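Local coordinates for protein 6-aminohexanoate-dimer hydrolase (PDB 4GB7) that probably hydrolyses the amide bond of 6-aminohexanoate dimers, as a putative hydrolase of the serine beta-lactamase superfamily, at residues Lys229-Asp232 and Met233-Glu236; Leu218-Asp221 and Lys222-Gly226; Glu124-Phe127 and Asn128-Glu132. All coordinates share one frame; numbering follows the deposited sequence. Where two conformers were deposited one is given.

Interaction 1. Residues Lys229-Asp232 and Met233-Glu236; sequences KIYD and MLQE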
# COMPACT_ATOMS: atom_id res chain seq x y z
N LYS A 229 -9.26 12.73 15.29
CA LYS A 229 -9.64 12.20 14.01
C LYS A 229 -8.50 12.49 13.06
O LYS A 229 -7.67 13.34 13.35
CB LYS A 229 -10.93 12.84 13.55
CG LYS A 229 -10.85 14.33 13.32
CD LYS A 229 -12.21 14.88 12.94
CE LYS A 229 -12.15 16.35 12.61
NZ LYS A 229 -13.40 16.82 11.98
N ILE A 230 -8.45 11.82 11.91
CA ILE A 230 -7.33 11.94 10.97
C ILE A 230 -7.06 13.40 10.55
O ILE A 230 -5.90 13.84 10.50
CB ILE A 230 -7.55 11.02 9.74
CG1 ILE A 230 -7.47 9.55 10.15
CG2 ILE A 230 -6.52 11.31 8.63
CD1 ILE A 230 -8.00 8.65 9.06
N TYR A 231 -8.10 14.17 10.26
CA TYR A 231 -7.85 15.51 9.82
C TYR A 231 -7.19 16.39 10.88
O TYR A 231 -6.46 17.35 10.53
CB TYR A 231 -9.13 16.16 9.32
CG TYR A 231 -9.81 15.48 8.13
CD1 TYR A 231 -9.12 14.65 7.25
CD2 TYR A 231 -11.14 15.69 7.88
CE1 TYR A 231 -9.74 14.06 6.18
CE2 TYR A 231 -11.78 15.09 6.78
CZ TYR A 231 -11.08 14.28 5.94
OH TYR A 231 -11.68 13.70 4.84
N ASP A 232 -7.44 16.10 12.15
CA ASP A 232 -6.75 16.79 13.26
C ASP A 232 -5.23 16.65 13.16
O ASP A 232 -4.47 17.57 13.42
CB ASP A 232 -7.18 16.22 14.62
CG ASP A 232 -8.59 16.61 15.04
OD1 ASP A 232 -9.28 17.44 14.37
OD2 ASP A 232 -8.98 16.06 16.11
N MSE A 233 -4.79 15.46 12.79
CA MSE A 233 -3.37 15.20 12.60
C MSE A 233 -2.78 16.10 11.53
O MSE A 233 -1.70 16.63 11.67
CB MSE A 233 -3.13 13.71 12.28
CG MSE A 233 -1.66 13.34 12.04
SE MSE A 233 -1.39 11.62 11.27
CE MSE A 233 -1.96 12.09 9.46
N LEU A 234 -3.52 16.27 10.43
CA LEU A 234 -3.04 17.09 9.33
C LEU A 234 -2.90 18.53 9.79
O LEU A 234 -1.98 19.21 9.35
CB LEU A 234 -4.00 16.99 8.16
CG LEU A 234 -4.16 15.59 7.55
CD1 LEU A 234 -5.16 15.63 6.40
CD2 LEU A 234 -2.83 14.91 7.18
N GLN A 235 -3.77 18.96 10.71
CA GLN A 235 -3.77 20.33 11.20
C GLN A 235 -2.60 20.57 12.18
O GLN A 235 -2.18 21.72 12.39
CB GLN A 235 -5.10 20.67 11.91
CG GLN A 235 -6.34 20.76 11.04
CD GLN A 235 -6.32 21.89 10.05
OE1 GLN A 235 -5.33 22.63 9.95
NE2 GLN A 235 -7.41 22.01 9.27
N GLU A 236 -2.08 19.49 12.75
CA GLU A 236 -0.92 19.56 13.65
C GLU A 236 0.45 19.58 12.92
O GLU A 236 1.49 19.72 13.58
CB GLU A 236 -0.92 18.36 14.62
CG GLU A 236 -2.01 18.39 15.67
CD GLU A 236 -1.71 17.49 16.85
OE1 GLU A 236 -0.81 16.62 16.76
OE2 GLU A 236 -2.39 17.64 17.88

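Interaction 2. Residues Leu218-Asp221 and Lys222-Gly226; sequences LPRD and KNYDG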
# COMPACT_ATOMS: atom_id res chain seq x y z
N LEU A 218 -4.59 3.15 18.69
CA LEU A 218 -3.57 3.02 19.75
C LEU A 218 -4.12 3.67 21.01
O LEU A 218 -5.06 4.46 20.95
CB LEU A 218 -2.24 3.65 19.36
CG LEU A 218 -1.43 2.89 18.31
CD1 LEU A 218 -0.24 3.71 17.84
CD2 LEU A 218 -1.02 1.53 18.87
N PRO A 219 -3.55 3.34 22.18
CA PRO A 219 -4.16 3.81 23.43
C PRO A 219 -3.96 5.31 23.64
O PRO A 219 -2.84 5.82 23.49
CB PRO A 219 -3.38 3.05 24.50
CG PRO A 219 -2.84 1.88 23.79
CD PRO A 219 -2.48 2.38 22.45
N ARG A 220 -5.04 5.99 24.00
CA ARG A 220 -4.94 7.41 24.31
C ARG A 220 -4.91 7.51 25.83
O ARG A 220 -5.88 7.14 26.49
CB ARG A 220 -6.11 8.20 23.75
CG ARG A 220 -6.21 8.24 22.24
CD ARG A 220 -7.58 8.72 21.76
NE ARG A 220 -7.64 8.90 20.30
CZ ARG A 220 -8.75 9.20 19.62
NH1 ARG A 220 -9.91 9.36 20.27
NH2 ARG A 220 -8.70 9.37 18.29
N ASP A 221 -3.79 7.96 26.38
CA ASP A 221 -3.61 7.93 27.83
C ASP A 221 -4.43 9.00 28.52
O ASP A 221 -5.18 9.76 27.86
CB ASP A 221 -2.13 7.93 28.22
CG ASP A 221 -1.45 9.25 27.96
OD1 ASP A 221 -2.11 10.32 27.81
OD2 ASP A 221 -0.20 9.21 27.92
N LYS A 222 -4.33 9.05 29.85
CA LYS A 222 -5.12 10.00 30.64
C LYS A 222 -4.88 11.45 30.24
O LYS A 222 -5.77 12.26 30.35
CB LYS A 222 -4.87 9.82 32.14
CG LYS A 222 -3.43 9.99 32.63
CD LYS A 222 -3.35 9.84 34.16
CE LYS A 222 -1.92 10.02 34.69
NZ LYS A 222 -1.73 9.54 36.08
N ASN A 223 -3.67 11.76 29.79
CA ASN A 223 -3.34 13.14 29.47
C ASN A 223 -3.38 13.44 28.00
O ASN A 223 -2.91 14.50 27.58
CB ASN A 223 -1.96 13.51 30.02
CG ASN A 223 -1.88 13.42 31.54
OD1 ASN A 223 -1.04 12.70 32.07
ND2 ASN A 223 -2.78 14.12 32.23
N TYR A 224 -3.96 12.54 27.20
CA TYR A 224 -3.89 12.65 25.74
C TYR A 224 -4.46 13.97 25.27
O TYR A 224 -5.59 14.32 25.60
CB TYR A 224 -4.67 11.54 25.07
CG TYR A 224 -4.56 11.50 23.57
CD1 TYR A 224 -3.37 11.14 22.95
CD2 TYR A 224 -5.66 11.83 22.76
CE1 TYR A 224 -3.28 11.07 21.58
CE2 TYR A 224 -5.59 11.75 21.36
CZ TYR A 224 -4.39 11.39 20.78
OH TYR A 224 -4.26 11.31 19.43
N ASP A 225 -3.65 14.68 24.51
CA ASP A 225 -4.01 15.96 23.92
C ASP A 225 -3.71 15.94 22.41
O ASP A 225 -3.44 16.97 21.79
CB ASP A 225 -3.22 17.10 24.60
CG ASP A 225 -1.70 17.02 24.34
OD1 ASP A 225 -1.16 15.94 23.98
OD2 ASP A 225 -1.03 18.05 24.50
N GLY A 226 -3.74 14.77 21.82
CA GLY A 226 -3.40 14.61 20.44
C GLY A 226 -4.61 14.61 19.53
O GLY A 226 -5.75 14.91 19.94

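Interaction 3. Residues Glu124-Phe127 and Asn128-Glu132; sequences ERYF and NGYNE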
# COMPACT_ATOMS: atom_id res chain seq x y z
N GLU A 124 0.24 -19.80 -5.66
CA GLU A 124 -0.31 -19.14 -4.49
C GLU A 124 -0.18 -20.03 -3.29
O GLU A 124 -0.44 -21.25 -3.36
CB GLU A 124 -1.76 -18.69 -4.65
CG GLU A 124 -2.71 -19.79 -5.05
CD GLU A 124 -4.17 -19.37 -5.11
OE1 GLU A 124 -4.51 -18.23 -4.74
OE2 GLU A 124 -4.99 -20.22 -5.53
N ARG A 125 0.22 -19.40 -2.17
CA ARG A 125 0.33 -20.08 -0.92
C ARG A 125 -0.18 -19.19 0.18
O ARG A 125 0.06 -17.97 0.15
CB ARG A 125 1.76 -20.47 -0.62
CG ARG A 125 2.30 -21.53 -1.58
CD ARG A 125 1.74 -22.90 -1.22
NE ARG A 125 2.29 -23.92 -2.10
CZ ARG A 125 1.79 -24.35 -3.27
NH1 ARG A 125 0.71 -23.81 -3.84
NH2 ARG A 125 2.42 -25.36 -3.89
N TYR A 126 -0.88 -19.80 1.13
CA TYR A 126 -1.49 -19.15 2.31
C TYR A 126 -0.96 -19.85 3.55
O TYR A 126 -0.83 -21.11 3.56
CB TYR A 126 -3.01 -19.16 2.25
CG TYR A 126 -3.52 -18.47 1.01
CD1 TYR A 126 -3.71 -17.11 0.98
CD2 TYR A 126 -3.62 -19.16 -0.21
CE1 TYR A 126 -4.06 -16.47 -0.19
CE2 TYR A 126 -3.98 -18.54 -1.38
CZ TYR A 126 -4.16 -17.20 -1.38
OH TYR A 126 -4.50 -16.58 -2.56
N PHE A 127 -0.63 -19.09 4.58
CA PHE A 127 0.15 -19.65 5.69
C PHE A 127 -0.56 -19.37 7.01
O PHE A 127 -1.39 -18.49 7.10
CB PHE A 127 1.55 -19.04 5.76
CG PHE A 127 2.41 -19.27 4.55
CD1 PHE A 127 2.31 -18.46 3.44
CD2 PHE A 127 3.33 -20.27 4.54
CE1 PHE A 127 3.08 -18.67 2.32
CE2 PHE A 127 4.12 -20.50 3.42
CZ PHE A 127 4.01 -19.69 2.31
N ASN A 128 -0.18 -20.11 8.06
CA ASN A 128 -0.59 -19.80 9.42
C ASN A 128 -2.10 -19.80 9.62
O ASN A 128 -2.60 -19.10 10.48
CB ASN A 128 0.04 -18.46 9.91
CG ASN A 128 -0.07 -18.26 11.41
OD1 ASN A 128 -0.34 -17.14 11.88
ND2 ASN A 128 0.20 -19.33 12.18
N GLY A 129 -2.82 -20.58 8.81
CA GLY A 129 -4.23 -20.67 8.96
C GLY A 129 -4.97 -19.53 8.34
O GLY A 129 -6.21 -19.47 8.43
N TYR A 130 -4.24 -18.65 7.66
CA TYR A 130 -4.90 -17.50 7.05
C TYR A 130 -5.81 -17.94 5.87
O TYR A 130 -5.38 -18.68 4.95
CB TYR A 130 -3.88 -16.48 6.58
CG TYR A 130 -4.45 -15.40 5.70
CD1 TYR A 130 -5.47 -14.57 6.15
CD2 TYR A 130 -4.00 -15.23 4.38
CE1 TYR A 130 -5.94 -13.55 5.36
CE2 TYR A 130 -4.50 -14.22 3.58
CZ TYR A 130 -5.48 -13.43 4.04
OH TYR A 130 -5.98 -12.48 3.18
N ASN A 131 -7.05 -17.43 5.88
CA ASN A 131 -8.08 -17.77 4.89
C ASN A 131 -7.90 -16.87 3.67
O ASN A 131 -8.01 -15.64 3.76
CB ASN A 131 -9.48 -17.57 5.53
CG ASN A 131 -10.66 -17.92 4.59
OD1 ASN A 131 -10.55 -17.88 3.38
ND2 ASN A 131 -11.83 -18.23 5.20
N GLU A 132 -7.66 -17.51 2.53
CA GLU A 132 -7.41 -16.81 1.27
C GLU A 132 -8.50 -15.82 0.88
O GLU A 132 -8.25 -14.86 0.11
CB GLU A 132 -7.24 -17.80 0.12
CG GLU A 132 -8.41 -18.77 -0.08
CD GLU A 132 -8.01 -19.98 -0.91
OE1 GLU A 132 -7.89 -21.08 -0.34
OE2 GLU A 132 -7.79 -19.83 -2.13
O HOH W 1 -5.96 -21.51 -3.18
O HOH W 2 -6.74 -14.64 -2.40
O HOH W 3 -2.31 -22.26 6.45

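Interaction 1. Residues Lys229-Asp232 and Met233-Glu236
Tyr231 and Gln235 lie one turn apart on the short helix 230-235. Gln235 N donates to Tyr231 O at 3.1 Å, with an N-H...O angle of 140°. The other backbone bonds that join the segments are weak. Ile230 O accepts two of them, from Met233 N at 3.0 Å and from Leu234 N at 3.4 Å. Asp232 O likewise accepts from Gln235 N and Glu236 N. Three-residue and four-residue spacings are thus mixed along a helix of fewer than two turns. Lys229 holds the N-cap position. Its N gives a weak bond to Asp232 OD2 at 3.4 Å. Asp232 OD2 also accepts from Met228 N, so the carboxylate serves two amides at the helix start. Its CG stands beside the backbone N (chi1 -72°), which turns the carboxylate back to that end.

Among the side chains, Tyr231 and Leu234 run side by side and point the same way. Tyr231 CD1 meets Leu234 CD1 at 4.2 Å, with the methyl placed obliquely to the ring. Leu234 CB also rests 3.4 Å from Tyr231 O. Both residues face helix 251-265, where the Tyr231 ring stacks on Trp259 and its OH bonds Arg262. Met233, present as selenomethionine, packs on helix 206-214 together with Ile230. Gln235 CG lies 3.5 Å from Tyr231 O, and its NE2 reaches Glu171 O. Glu236 OE1 bonds His197.

The apolar side chains of the helix pack on two longer helices. Its polar groups reach loop residues, and Tyr231 OH reaches Arg262 on helix 251-265. The negative charge of Asp232 near the N-terminal end probably also interacts favourably with the helix dipole.

Interaction 2. Residues Leu218-Asp221 and Lys222-Gly226
Asp221 and Tyr224 are the ends of a type I beta turn in the loop between helices 206-214 and 230-235. Two hydrogen bonds hold the turn. Tyr224 N donates to Asp221 O at 3.1 Å. The second bond is weak and runs to a side chain: Asn223 N donates to Asp221 OD1 at 2.9 Å. This forms an Asx turn within the beta turn. The chi1 of Asp221 is 71°, which swings OD1 forward over the amides that follow.

The apolar contact is between Arg220 and Tyr224. The extended arginine chain passes over one face of the ring. Its CG sits 3.6 Å from the Tyr224 ring centroid, only 12° off the normal, in a CH-pi contact. Arg220 CD is 3.6 Å from Tyr224 CE2. The guanidinium and ring planes are nearly parallel, 10° apart. Gly226 N lies 3.4 Å above the opposite face of the Tyr224 ring.

The polar ends look elsewhere. Arg220 forms a salt bridge with Glu293 and bonds Leu213 O and Met228 O. Tyr224 OH bonds Pro227 O.

The arginine thus does two jobs. Its methylenes cover an aromatic face, and its charged end joins this surface loop to neighbouring parts of the chain.

Interaction 3. Residues Glu124-Phe127 and Asn128-Glu132
Phe127 and Tyr130 close a type I' beta turn at the end of the edge strand 120-126. Tyr130 N donates to Phe127 O at 2.9 Å, with an N-H...O angle of 162°. Asn128 and Gly129 fill the corner with positive phi angles. Past the turn the chain folds back over Tyr126. Glu132 CB sits above the centre of the Tyr126 ring, 3.4 Å from the centroid, in a CH-pi contact. Tyr130 CD2 lies at the edge of the same ring, 3.9 Å from Tyr126 CD1. With Tyr126 CG anti to its carbonyl carbon (chi1 -58°), the ring points toward the returning chain, where Glu132 and Tyr130 pack on it.

The hydroxyl of Tyr126 donates to Glu124 OE1 at 2.7 Å, on the anti side and 33° out of the carboxylate plane. A water donates to Tyr126 OH and to Glu132 O. Glu132 has two conformers. In one of them its OE2 is 4.4 Å from Glu124 OE2. A second water donates to both oxygens, weakly to Glu124. Arg308 forms salt bridges with both glutamates. In that conformer the two like charges are probably balanced by Arg308 and eased by the water between them.

How the interactions relate
Along the chain the order is interaction 3, then interaction 2, then interaction 1. Interactions 1 and 2 are neighbours, with centres 15 Å apart. The loop 218-226 leads almost directly into helix 230-235, and Glu236 packs against Asp225 and Gly226. Both also use helix 206-214 and His197, so they form one connected region on the helical side of the fold. Interaction 3 stands apart. Its centre is about 36 Å from each of the others, and it lies across the chain's centre from interaction 1. It belongs to the edge of the five-stranded antiparallel sheet. All three are local contacts that shape turns and a short helix within one beta-lactamase family region.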